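PDB 6ZLK: epimerase domain-containing protein from Bacillus cereus HuA2-4, which interconverts UDP-glucuronic acid and UDP-galacturonic acid by epimerisation at C4 of the sugar, using bound NAD. Local coordinates for residues A[97-100]-A[101-105]; A[36-39]-A[40-44]; A[14-17]-A[18-22]; A[233-237]-A[238-242]. All coordinates share one frame; numbering follows the deposited sequence.

Overall arrangement
From the N terminus the four contacts follow in series, 14-22, 36-44, 97-105 and 233-242; none encloses or crosses another, and each joins neighbours along the chain. Contact 3 is on helix 11-21, between strands 2-6 and 27-31. The chain then leaves strand 27-31 for the loop of contact 2, which leads into helix 44-51. Contact 1 lies on helix 96-113, which connects strands 77-80 and 120-126 of the same Rossmann-type sheet; it and contact 2 both bind NAD, their centres about 19 Å apart. Contact 4 turns the chain into strand 239-242, beside strand 171-180, with its centre about 31 Å from that of contact 2.

Contact 1: A[97-100]-A[101-105]; sequences PYVT and NNIMV. With NAD (nicotinamide-adenine-dinucleotide), chain E.
Asn101 and Pro97 meet one turn apart on helix 96-113, where the Pro97 carbonyl oxygen takes two N-H groups of the same residue. The backbone N of Asn101 lies 2.9 Å from Pro97 O, and the amide ND2 comes back to the same oxygen in a more bent bond (N-H...O 131°). CG of Asn101 stands beside its own backbone N (chi1 -64°), which folds the amide back along the helix. Held through ND2, the amide presents its other end outward: OD1 accepts from N6A of the NAD adenine at 3.0 Å. An asparagine suits the place because one flat group both donates to the helix and accepts from the base, while CG2 of Val105 packs against N6A at 3.5 Å.

The tight side holds Tyr98 and Asn102, which run side by side with ring and amide planes nearly perpendicular, CD2 of Tyr98 lying 3.7 Å from ND2 of Asn102. Their polar ends are satisfied by loop residues and helix 148-167: the tyrosine hydroxyl by Gly86 and Thr89, the amide by Ile84 and Thr152. On the dimer-facing side, Val99 CG1 and Ile103 CD1 touch more loosely at 4.2 Å, and each also packs on its own counterpart in the second subunit. Here the helix widens, Val99 O accepting from both Ile103 N and Met104 N. Pro97, by contrast, faces solvent.

Helix 96-113 thus links strands 77-80 and 120-126 in a beta-alpha-beta unit of the Rossmann fold, with Asn101 and Val105 lining the adenine end of its NAD site.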
loop_
_atom_site.group_PDB
_atom_site.type_symbol
_atom_site.label_atom_id
_atom_site.label_comp_id
_atom_site.label_asym_id
_atom_site.label_seq_id
_atom_site.Cartn_x
_atom_site.Cartn_y
_atom_site.Cartn_z
ATOM N N PRO A 97 13.015 -4.385 2.708
ATOM C CA PRO A 97 12.882 -3.973 4.105
ATOM C C PRO A 97 11.788 -2.931 4.379
ATOM O O PRO A 97 11.297 -2.853 5.479
ATOM C CB PRO A 97 14.270 -3.376 4.397
ATOM C CG PRO A 97 15.162 -4.169 3.485
ATOM C CD PRO A 97 14.383 -4.176 2.190
ATOM N N TYR A 98 11.481 -2.096 3.399
ATOM C CA TYR A 98 10.390 -1.105 3.547
ATOM C C TYR A 98 9.057 -1.839 3.622
ATOM O O TYR A 98 8.190 -1.498 4.437
ATOM C CB TYR A 98 10.298 -0.133 2.382
ATOM C CG TYR A 98 11.428 0.879 2.310
ATOM C CD1 TYR A 98 12.690 0.508 1.898
ATOM C CD2 TYR A 98 11.238 2.166 2.760
ATOM C CE1 TYR A 98 13.699 1.461 1.779
ATOM C CE2 TYR A 98 12.232 3.120 2.649
ATOM C CZ TYR A 98 13.468 2.753 2.198
ATOM O OH TYR A 98 14.443 3.706 2.133
ATOM N N VAL A 99 8.913 -2.877 2.803
ATOM C CA VAL A 99 7.640 -3.643 2.884
ATOM C C VAL A 99 7.530 -4.372 4.233
ATOM O O VAL A 99 6.522 -4.353 4.883
ATOM C CB VAL A 99 7.557 -4.611 1.704
ATOM C CG1 VAL A 99 6.381 -5.528 1.881
ATOM C CG2 VAL A 99 7.464 -3.877 0.400
ATOM N N THR A 100 8.575 -5.069 4.652
ATOM C CA THR A 100 8.538 -5.853 5.879
ATOM C C THR A 100 8.339 -4.929 7.090
ATOM O O THR A 100 7.473 -5.154 7.896
ATOM C CB THR A 100 9.851 -6.619 5.990
ATOM O OG1 THR A 100 9.826 -7.556 4.885
ATOM C CG2 THR A 100 9.955 -7.307 7.338
ATOM N N ASN A 101 9.106 -3.869 7.158
ATOM C CA ASN A 101 9.071 -3.044 8.393
ATOM C C ASN A 101 7.982 -1.984 8.351
ATOM O O ASN A 101 7.617 -1.506 9.439
ATOM C CB ASN A 101 10.438 -2.436 8.650
ATOM C CG ASN A 101 11.424 -3.540 8.920
ATOM O OD1 ASN A 101 11.229 -4.258 9.900
ATOM N ND2 ASN A 101 12.383 -3.740 8.025
ATOM N N ASN A 102 7.464 -1.576 7.192
ATOM C CA ASN A 102 6.462 -0.504 7.137
ATOM C C ASN A 102 5.062 -1.112 6.981
ATOM O O ASN A 102 4.093 -0.418 7.397
ATOM C CB ASN A 102 6.720 0.525 6.044
ATOM C CG ASN A 102 8.030 1.275 6.243
ATOM O OD1 ASN A 102 8.693 1.070 7.276
ATOM N ND2 ASN A 102 8.453 2.034 5.255
ATOM N N ILE A 103 4.933 -2.308 6.382
ATOM C CA ILE A 103 3.600 -2.927 6.157
ATOM C C ILE A 103 3.392 -4.103 7.113
ATOM O O ILE A 103 2.436 -4.069 7.897
ATOM C CB ILE A 103 3.414 -3.328 4.690
ATOM C CG1 ILE A 103 3.710 -2.168 3.748
ATOM C CG2 ILE A 103 2.001 -3.849 4.474
ATOM C CD1 ILE A 103 3.505 -2.443 2.293
ATOM N N MET A 104 4.284 -5.090 7.088
ATOM C CA MET A 104 4.075 -6.303 7.915
ATOM C C MET A 104 4.107 -5.930 9.403
ATOM O O MET A 104 3.262 -6.406 10.174
ATOM C CB MET A 104 5.107 -7.406 7.646
ATOM C CG MET A 104 4.918 -8.114 6.356
ATOM S SD MET A 104 3.366 -9.028 6.318
ATOM C CE MET A 104 3.202 -9.806 7.908
ATOM N N VAL A 105 5.004 -5.058 9.836
ATOM C CA VAL A 105 5.064 -4.641 11.257
ATOM C C VAL A 105 3.744 -3.980 11.666
ATOM O O VAL A 105 3.230 -4.233 12.743
ATOM C CB VAL A 105 6.277 -3.713 11.463
ATOM C CG1 VAL A 105 6.146 -2.868 12.703
ATOM C CG2 VAL A 105 7.530 -4.558 11.566
HETATM P PA NAD E . 14.504 6.527 12.462
HETATM O O1A NAD E . 15.038 5.609 11.431
HETATM O O2A NAD E . 15.432 7.457 13.185
HETATM O O5B NAD E . 13.600 5.807 13.529
HETATM C C5B NAD E . 12.800 4.638 13.256
HETATM C C4B NAD E . 13.223 3.519 14.177
HETATM O O4B NAD E . 12.404 2.365 13.881
HETATM C C3B NAD E . 14.670 3.083 14.033
HETATM O O3B NAD E . 15.478 3.426 15.153
HETATM C C2B NAD E . 14.563 1.588 13.713
HETATM O O2B NAD E . 15.551 0.765 14.307
HETATM C C1B NAD E . 13.173 1.238 14.253
HETATM N N9A NAD E . 12.550 0.093 13.612
HETATM C C8A NAD E . 12.329 -0.102 12.273
HETATM N N7A NAD E . 11.748 -1.240 12.001
HETATM C C5A NAD E . 11.658 -1.864 13.243
HETATM C C6A NAD E . 11.180 -3.118 13.652
HETATM N N6A NAD E . 10.740 -4.077 12.807
HETATM N N1A NAD E . 11.183 -3.395 14.978
HETATM C C2A NAD E . 11.656 -2.464 15.836
HETATM N N3A NAD E . 12.189 -1.264 15.562
HETATM C C4A NAD E . 12.135 -1.021 14.255
HETATM O O3 NAD E . 13.435 7.411 11.652
HETATM P PN NAD E . 12.679 8.789 12.105
HETATM O O1N NAD E . 13.208 9.852 11.261
HETATM O O2N NAD E . 12.702 8.862 13.552
HETATM O O5D NAD E . 11.206 8.450 11.654
HETATM C C5D NAD E . 10.311 8.010 12.607
HETATM C C4D NAD E . 8.975 7.861 11.936
HETATM O O4D NAD E . 8.529 9.134 11.435
HETATM C C3D NAD E . 8.949 6.886 10.750
HETATM O O3D NAD E . 7.719 6.141 10.767
HETATM C C2D NAD E . 8.931 7.799 9.525
HETATM O O2D NAD E . 8.394 7.136 8.376
HETATM C C1D NAD E . 8.147 8.971 10.109
HETATM N N1N NAD E . 8.454 10.251 9.493
HETATM C C2N NAD E . 9.665 10.849 9.682
HETATM C C3N NAD E . 9.922 12.037 9.094
HETATM C C7N NAD E . 11.256 12.689 9.210
HETATM O O7N NAD E . 11.371 13.767 8.654
HETATM N N7N NAD E . 12.209 12.108 9.953
HETATM C C4N NAD E . 8.902 12.699 8.386
HETATM C C5N NAD E . 7.732 12.010 8.080
HETATM C C6N NAD E . 7.508 10.814 8.687
#

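Contact 2: A[36-39]-A[40-44]; sequences GPTP and ATLKT. With NAD (nicotinamide-adenine-dinucleotide), chain E.
Thr38 and Lys43 meet through carbon first: CB of the threonine lies 3.6 Å from CE of the lysine, near the end of an extended aliphatic chain. The other apolar touches are few. With OG1 of Thr38 beside the backbone N (chi1 -54°), CG2 lies anti to that N and reaches CD1 of Leu42 at 3.8 Å, the two side chains crossing at about a right angle. The Pro39 ring also approaches CD1 of Leu42, more loosely. A branched threonine suits this place, since its methyl meets the leucine while its CB borders the lysine.

Among direct hydrogen bonds, the turn is closed by Leu42 N donating to Pro39 O at 3.1 Å, and Lys43 N follows with a bond to Ala40 O. The ammonium of Lys43 donates to NAD, its NZ lying 3.0 Å from the ribose hydroxyl O3B.

Two waters add further links. One accepts from Thr38 N and from Lys43 NZ and donates to the phosphate oxygen O1A of NAD. A second accepts from Lys43 NZ at 2.7 Å and donates to Thr38 O, so the loop backbone is coupled to the lysine on both its N-H and its carbonyl side. A lysine, extended beyond CG, is long enough to carry its ammonium from the loop to the ribose.

Such a loop between strand 27-31 and helix 44-51, bordering the adenosine ribose and diphosphate, forms part of the dinucleotide-binding site of the Rossmann fold.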
loop_
_atom_site.group_PDB
_atom_site.type_symbol
_atom_site.label_atom_id
_atom_site.label_comp_id
_atom_site.label_asym_id
_atom_site.label_seq_id
_atom_site.Cartn_x
_atom_site.Cartn_y
_atom_site.Cartn_z
ATOM N N GLY A 36 17.643 0.364 9.855
ATOM C CA GLY A 36 17.460 1.523 9.006
ATOM C C GLY A 36 18.742 2.334 8.823
ATOM O O GLY A 36 19.857 1.884 9.044
ATOM N N PRO A 37 18.619 3.574 8.365
ATOM C CA PRO A 37 19.793 4.292 7.871
ATOM C C PRO A 37 20.755 4.824 8.935
ATOM O O PRO A 37 21.896 5.059 8.606
ATOM C CB PRO A 37 19.165 5.404 7.027
ATOM C CG PRO A 37 17.791 5.639 7.676
ATOM C CD PRO A 37 17.338 4.265 8.071
ATOM N N THR A 38 20.295 5.027 10.156
ATOM C CA THR A 38 21.143 5.589 11.226
ATOM C C THR A 38 21.879 4.442 11.884
ATOM O O THR A 38 21.271 3.512 12.349
ATOM C CB THR A 38 20.345 6.351 12.274
ATOM O OG1 THR A 38 19.608 7.288 11.477
ATOM C CG2 THR A 38 21.268 6.987 13.281
ATOM N N PRO A 39 23.231 4.472 11.924
ATOM C CA PRO A 39 23.938 3.412 12.624
ATOM C C PRO A 39 23.589 3.427 14.116
ATOM O O PRO A 39 23.325 4.486 14.704
ATOM C CB PRO A 39 25.411 3.720 12.359
ATOM C CG PRO A 39 25.462 5.160 11.920
ATOM C CD PRO A 39 24.104 5.495 11.340
ATOM N N ALA A 40 23.680 2.250 14.750
ATOM C CA ALA A 40 23.265 2.011 16.152
ATOM C C ALA A 40 24.106 2.839 17.095
ATOM O O ALA A 40 23.640 3.217 18.192
ATOM C CB ALA A 40 23.401 0.570 16.516
ATOM N N THR A 41 25.354 3.083 16.695
ATOM C CA THR A 41 26.317 3.817 17.508
ATOM C C THR A 41 25.739 5.191 17.856
ATOM O O THR A 41 26.099 5.719 18.917
ATOM C CB THR A 41 27.648 3.812 16.749
ATOM O OG1 THR A 41 28.583 4.101 17.785
ATOM C CG2 THR A 41 27.597 4.750 15.569
ATOM N N LEU A 42 24.845 5.757 17.028
ATOM C CA LEU A 42 24.268 7.101 17.301
ATOM C C LEU A 42 23.025 7.010 18.187
ATOM O O LEU A 42 22.560 8.071 18.586
ATOM C CB LEU A 42 23.905 7.828 16.006
ATOM C CG LEU A 42 25.072 8.238 15.120
ATOM C CD1 LEU A 42 24.569 8.872 13.824
ATOM C CD2 LEU A 42 26.005 9.183 15.866
ATOM N N LYS A 43 22.523 5.810 18.462
ATOM C CA LYS A 43 21.238 5.602 19.153
ATOM C C LYS A 43 21.403 5.110 20.580
ATOM O O LYS A 43 20.481 5.307 21.395
ATOM C CB LYS A 43 20.429 4.568 18.379
ATOM C CG LYS A 43 20.162 4.936 16.938
ATOM C CD LYS A 43 19.263 3.911 16.257
ATOM C CE LYS A 43 18.787 4.335 14.872
ATOM N NZ LYS A 43 18.250 3.161 14.143
ATOM N N THR A 44 22.504 4.443 20.911
ATOM C CA THR A 44 22.588 3.761 22.206
ATOM C C THR A 44 22.630 4.769 23.361
ATOM O O THR A 44 22.058 4.475 24.408
ATOM C CB THR A 44 23.785 2.815 22.228
ATOM O OG1 THR A 44 24.920 3.544 21.788
ATOM C CG2 THR A 44 23.558 1.619 21.338
HETATM P PA NAD E . 14.504 6.527 12.462
HETATM O O1A NAD E . 15.038 5.609 11.431
HETATM O O2A NAD E . 15.432 7.457 13.185
HETATM O O5B NAD E . 13.600 5.807 13.529
HETATM C C5B NAD E . 12.800 4.638 13.256
HETATM C C4B NAD E . 13.223 3.519 14.177
HETATM O O4B NAD E . 12.404 2.365 13.881
HETATM C C3B NAD E . 14.670 3.083 14.033
HETATM O O3B NAD E . 15.478 3.426 15.153
HETATM C C2B NAD E . 14.563 1.588 13.713
HETATM O O2B NAD E . 15.551 0.765 14.307
HETATM C C1B NAD E . 13.173 1.238 14.253
HETATM N N9A NAD E . 12.550 0.093 13.612
HETATM C C8A NAD E . 12.329 -0.102 12.273
HETATM N N7A NAD E . 11.748 -1.240 12.001
HETATM C C5A NAD E . 11.658 -1.864 13.243
HETATM C C6A NAD E . 11.180 -3.118 13.652
HETATM N N6A NAD E . 10.740 -4.077 12.807
HETATM N N1A NAD E . 11.183 -3.395 14.978
HETATM C C2A NAD E . 11.656 -2.464 15.836
HETATM N N3A NAD E . 12.189 -1.264 15.562
HETATM C C4A NAD E . 12.135 -1.021 14.255
HETATM O O3 NAD E . 13.435 7.411 11.652
HETATM P PN NAD E . 12.679 8.789 12.105
HETATM O O1N NAD E . 13.208 9.852 11.261
HETATM O O2N NAD E . 12.702 8.862 13.552
HETATM O O5D NAD E . 11.206 8.450 11.654
HETATM C C5D NAD E . 10.311 8.010 12.607
HETATM C C4D NAD E . 8.975 7.861 11.936
HETATM O O4D NAD E . 8.529 9.134 11.435
HETATM C C3D NAD E . 8.949 6.886 10.750
HETATM O O3D NAD E . 7.719 6.141 10.767
HETATM C C2D NAD E . 8.931 7.799 9.525
HETATM O O2D NAD E . 8.394 7.136 8.376
HETATM C C1D NAD E . 8.147 8.971 10.109
HETATM N N1N NAD E . 8.454 10.251 9.493
HETATM C C2N NAD E . 9.665 10.849 9.682
HETATM C C3N NAD E . 9.922 12.037 9.094
HETATM C C7N NAD E . 11.256 12.689 9.210
HETATM O O7N NAD E . 11.371 13.767 8.654
HETATM N N7N NAD E . 12.209 12.108 9.953
HETATM C C4N NAD E . 8.902 12.699 8.386
HETATM C C5N NAD E . 7.732 12.010 8.080
HETATM C C6N NAD E . 7.508 10.814 8.687
HETATM O O HOH W 1 17.530 4.248 11.504
HETATM O O HOH W 2 20.447 1.595 13.847
#

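Contact 3: A[14-17]-A[18-22]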
loop_
_atom_site.group_PDB
_atom_site.type_symbol
_atom_site.label_atom_id
_atom_site.label_comp_id
_atom_site.label_asym_id
_atom_site.label_seq_id
_atom_site.Cartn_x
_atom_site.Cartn_y
_atom_site.Cartn_z
ATOM N N SER A 14 13.196 8.973 20.020
ATOM C CA SER A 14 14.016 9.275 21.205
ATOM C C SER A 14 13.526 10.585 21.837
ATOM O O SER A 14 13.350 10.665 23.064
ATOM C CB SER A 14 15.479 9.318 20.856
ATOM O OG SER A 14 15.771 10.393 20.017
ATOM N N HIS A 15 13.163 11.556 20.999
ATOM C CA HIS A 15 12.655 12.879 21.479
ATOM C C HIS A 15 11.269 12.683 22.081
ATOM O O HIS A 15 10.967 13.321 23.106
ATOM C CB HIS A 15 12.564 13.896 20.348
ATOM C CG HIS A 15 13.867 14.545 19.956
ATOM N ND1 HIS A 15 14.435 15.550 20.714
ATOM C CD2 HIS A 15 14.662 14.347 18.888
ATOM C CE1 HIS A 15 15.513 15.985 20.079
ATOM N NE2 HIS A 15 15.686 15.266 18.959
ATOM N N LEU A 16 10.457 11.833 21.480
ATOM C CA LEU A 16 9.101 11.581 21.995
ATOM C C LEU A 16 9.148 10.913 23.365
ATOM O O LEU A 16 8.429 11.371 24.306
ATOM C CB LEU A 16 8.307 10.763 21.001
ATOM C CG LEU A 16 6.881 10.443 21.436
ATOM C CD1 LEU A 16 6.033 11.677 21.661
ATOM C CD2 LEU A 16 6.220 9.510 20.407
ATOM N N CYS A 17 9.996 9.914 23.531
ATOM C CA CYS A 17 10.124 9.240 24.834
ATOM C C CYS A 17 10.556 10.263 25.909
ATOM O O CYS A 17 10.021 10.272 27.000
ATOM C CB CYS A 17 11.129 8.100 24.751
ATOM S SG CYS A 17 10.525 6.715 23.768
ATOM N N GLN A 18 11.531 11.094 25.602
ATOM C CA GLN A 18 12.059 12.116 26.524
ATOM C C GLN A 18 10.912 13.048 26.927
ATOM O O GLN A 18 10.734 13.347 28.122
ATOM C CB GLN A 18 13.196 12.854 25.830
ATOM C CG GLN A 18 14.007 13.742 26.733
ATOM C CD GLN A 18 15.424 13.786 26.209
ATOM O OE1 GLN A 18 15.651 13.736 25.003
ATOM N NE2 GLN A 18 16.383 13.822 27.118
ATOM N N ALA A 19 10.113 13.487 25.963
ATOM C CA ALA A 19 8.998 14.409 26.244
ATOM C C ALA A 19 7.931 13.725 27.106
ATOM O O ALA A 19 7.441 14.354 28.088
ATOM C CB ALA A 19 8.393 14.930 24.968
ATOM N N LEU A 20 7.515 12.515 26.763
ATOM C CA LEU A 20 6.496 11.814 27.564
ATOM C C LEU A 20 6.957 11.647 29.011
ATOM O O LEU A 20 6.123 11.805 29.924
ATOM C CB LEU A 20 6.139 10.470 26.941
ATOM C CG LEU A 20 5.510 10.571 25.572
ATOM C CD1 LEU A 20 5.492 9.217 24.881
ATOM C CD2 LEU A 20 4.130 11.177 25.603
ATOM N N LEU A 21 8.214 11.310 29.213
ATOM C CA LEU A 21 8.716 10.976 30.563
ATOM C C LEU A 21 8.780 12.228 31.427
ATOM O O LEU A 21 8.770 12.033 32.646
ATOM C CB LEU A 21 10.069 10.299 30.513
ATOM C CG LEU A 21 10.057 8.885 29.968
ATOM C CD1 LEU A 21 11.465 8.414 29.630
ATOM C CD2 LEU A 21 9.388 7.944 30.939
ATOM N N LYS A 22 8.693 13.428 30.864
ATOM C CA LYS A 22 8.592 14.678 31.679
ATOM C C LYS A 22 7.313 14.686 32.511
ATOM O O LYS A 22 7.266 15.428 33.493
ATOM C CB LYS A 22 8.739 15.907 30.789
ATOM C CG LYS A 22 10.167 16.041 30.335
ATOM C CD LYS A 22 10.458 17.260 29.546
ATOM C CE LYS A 22 11.897 17.215 29.070
ATOM N NZ LYS A 22 12.142 18.257 28.042
HETATM O O HOH W 3 14.354 15.856 23.567
#
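With CG anti to the backbone N in Leu16 (chi1 180°) but beside the backbone N in Leu20 (chi1 -63°), the two leucines, one helical turn apart, are brought together at an oblique angle. CG of Leu16 lies 3.9 Å from CD1 of Leu20, and CD1 of Leu16 also meets the CG and CD1 of its partner, so a branch point sits against a methyl. Beneath them the helical bond from Leu20 N to Leu16 O is nearly straight, at 2.9 Å. CG of Leu20 also packs over that same carbonyl oxygen. Leucine fits well here, its forked end filling space toward neighbours on more than one side.

This is helix 11-21, which joins strands 2-6 and 27-31 in the first beta-alpha-beta unit of the Rossmann fold. Leu16 turns to Ile222 and Thr225 of helix 218-230, whereas Leu20 meets Val28 of strand 27-31. Cys17 and Leu21, also one turn apart, lie against Val28 and against Leu50 of helix 44-51; CG of Leu21 closes over Cys17 O at 3.3 Å. Cysteine is a small, apolar enough group for this buried wall.

One water bridges the polar flank, beside direct bonds to Pro182 and Arg183. It lies 2.9 Å from ND1 of His15 and donates to OE1 of Gln18 at the same distance. Gln18 reaches it by a bend at chi2 (149°), and its OE1 also accepts from Arg183. The His15 ring is fixed at its other nitrogen, where NE2 bonds Pro182 O, and it packs against Ile218 of helix 218-230.

Contact 4: A[233-237]-A[238-242]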
loop_
_atom_site.group_PDB
_atom_site.type_symbol
_atom_site.label_atom_id
_atom_site.label_comp_id
_atom_site.label_asym_id
_atom_site.label_seq_id
_atom_site.Cartn_x
_atom_site.Cartn_y
_atom_site.Cartn_z
ATOM N N LYS A 233 -10.483 16.563 22.398
ATOM C CA LYS A 233 -11.338 16.326 21.218
ATOM C C LYS A 233 -11.316 14.830 20.888
ATOM O O LYS A 233 -10.307 14.183 21.169
ATOM C CB LYS A 233 -10.882 17.197 20.054
ATOM C CG LYS A 233 -11.083 18.689 20.258
ATOM C CD LYS A 233 -11.776 19.345 19.081
ATOM C CE LYS A 233 -12.374 20.695 19.401
ATOM N NZ LYS A 233 -11.637 21.372 20.495
ATOM N N ASN A 234 -12.413 14.288 20.363
ATOM C CA ASN A 234 -12.441 12.911 19.826
ATOM C C ASN A 234 -11.777 12.974 18.450
ATOM O O ASN A 234 -12.360 13.546 17.528
ATOM C CB ASN A 234 -13.828 12.267 19.781
ATOM C CG ASN A 234 -13.694 10.771 19.555
ATOM O OD1 ASN A 234 -12.981 10.340 18.665
ATOM N ND2 ASN A 234 -14.346 9.962 20.372
ATOM N N ILE A 235 -10.595 12.368 18.321
ATOM C CA ILE A 235 -9.801 12.377 17.070
ATOM C C ILE A 235 -9.653 10.972 16.482
ATOM O O ILE A 235 -8.907 10.786 15.501
ATOM C CB ILE A 235 -8.437 13.058 17.290
ATOM C CG1 ILE A 235 -7.551 12.282 18.265
ATOM C CG2 ILE A 235 -8.642 14.488 17.746
ATOM C CD1 ILE A 235 -6.130 12.792 18.332
ATOM N N ILE A 236 -10.388 10.014 16.999
ATOM C CA ILE A 236 -10.251 8.619 16.521
ATOM C C ILE A 236 -10.698 8.573 15.060
ATOM O O ILE A 236 -11.748 9.179 14.706
ATOM C CB ILE A 236 -11.024 7.626 17.390
ATOM C CG1 ILE A 236 -10.637 7.681 18.869
ATOM C CG2 ILE A 236 -10.859 6.261 16.782
ATOM C CD1 ILE A 236 -9.164 7.662 19.169
ATOM N N GLY A 237 -9.917 7.901 14.232
ATOM C CA GLY A 237 -10.133 7.697 12.792
ATOM C C GLY A 237 -9.589 8.836 11.945
ATOM O O GLY A 237 -9.653 8.695 10.732
ATOM N N GLU A 238 -9.077 9.919 12.546
ATOM C CA GLU A 238 -8.676 11.150 11.837
ATOM C C GLU A 238 -7.237 11.022 11.305
ATOM O O GLU A 238 -6.375 10.359 11.974
ATOM C CB GLU A 238 -8.696 12.388 12.721
ATOM C CG GLU A 238 -10.110 12.849 13.108
ATOM C CD GLU A 238 -11.083 13.032 11.949
ATOM O OE1 GLU A 238 -10.665 13.443 10.859
ATOM O OE2 GLU A 238 -12.279 12.746 12.146
ATOM N N VAL A 239 -7.015 11.529 10.122
ATOM C CA VAL A 239 -5.654 11.785 9.588
ATOM C C VAL A 239 -5.351 13.261 9.805
ATOM O O VAL A 239 -6.165 14.113 9.408
ATOM C CB VAL A 239 -5.557 11.407 8.112
ATOM C CG1 VAL A 239 -4.177 11.706 7.547
ATOM C CG2 VAL A 239 -5.932 9.937 7.933
ATOM N N ILE A 240 -4.191 13.580 10.364
ATOM C CA ILE A 240 -3.826 14.952 10.771
ATOM C C ILE A 240 -2.412 15.256 10.264
ATOM O O ILE A 240 -1.479 14.561 10.726
ATOM C CB ILE A 240 -3.911 15.130 12.304
ATOM C CG1 ILE A 240 -5.273 14.662 12.852
ATOM C CG2 ILE A 240 -3.577 16.568 12.646
ATOM C CD1 ILE A 240 -5.402 14.780 14.378
ATOM N N ASN A 241 -2.275 16.241 9.404
ATOM C CA ASN A 241 -0.941 16.788 9.009
ATOM C C ASN A 241 -0.292 17.517 10.196
ATOM O O ASN A 241 -0.948 18.345 10.904
ATOM C CB ASN A 241 -1.025 17.805 7.901
ATOM C CG ASN A 241 -1.510 17.231 6.591
ATOM O OD1 ASN A 241 -1.292 16.080 6.286
ATOM N ND2 ASN A 241 -2.171 18.072 5.808
ATOM N N ILE A 242 0.991 17.259 10.423
ATOM C CA ILE A 242 1.835 17.985 11.399
ATOM C C ILE A 242 2.984 18.609 10.598
ATOM O O ILE A 242 3.858 17.849 10.119
ATOM C CB ILE A 242 2.365 17.029 12.488
ATOM C CG1 ILE A 242 1.226 16.295 13.215
ATOM C CG2 ILE A 242 3.286 17.755 13.458
ATOM C CD1 ILE A 242 0.308 17.217 13.968
#
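Glu238 folds its side chain back over the turn that precedes it, so that CB lies 3.2 Å and CG 3.4 Å from the carbonyl oxygen of Ile235. CG stands beside the backbone N (chi1 -71°), and a second bend at chi2 (-52°) curls the chain further. The methylenes thus border the carbonyl, while the carboxylate reaches outward to a salt bridge between OE1 and Lys286. A glutamate is long enough to do both.

The turn itself is a type II beta turn from Ile235 to Glu238. Glu238 N donates to Ile235 O at 3.1 Å. Gly237 takes the third position with a positive phi (86°), which glycine adopts readily. Just before it, Asn234 forms an Asx turn, its OD1 accepting from Ile236 N at 3.1 Å in a fairly straight bond.

Against this polar frame, Ile235 and Ile240 approach from before and after the turn. The CD1 methyl of Ile240 points toward CD1 of Ile235, which meets it crosswise; at 4.5 Å the two only graze. Ile240 suits a strand, being beta-branched, and its CG1-CD1 arm is extended, which brings the terminal methyl toward the turn; Ile236, by contrast, turns away from residues 238-242, toward His164 of helix 148-167.

Both methyl-bearing chains settle on helix 285-291, Ile235 on Leu290 and Leu291, Ile240 on Ala287 and Leu290. Strand 239-242 pairs in parallel with strand 171-180 through the backbones of Ile173 and Arg175, and the turn delivers the chain from helix 218-230 into strand 239-242.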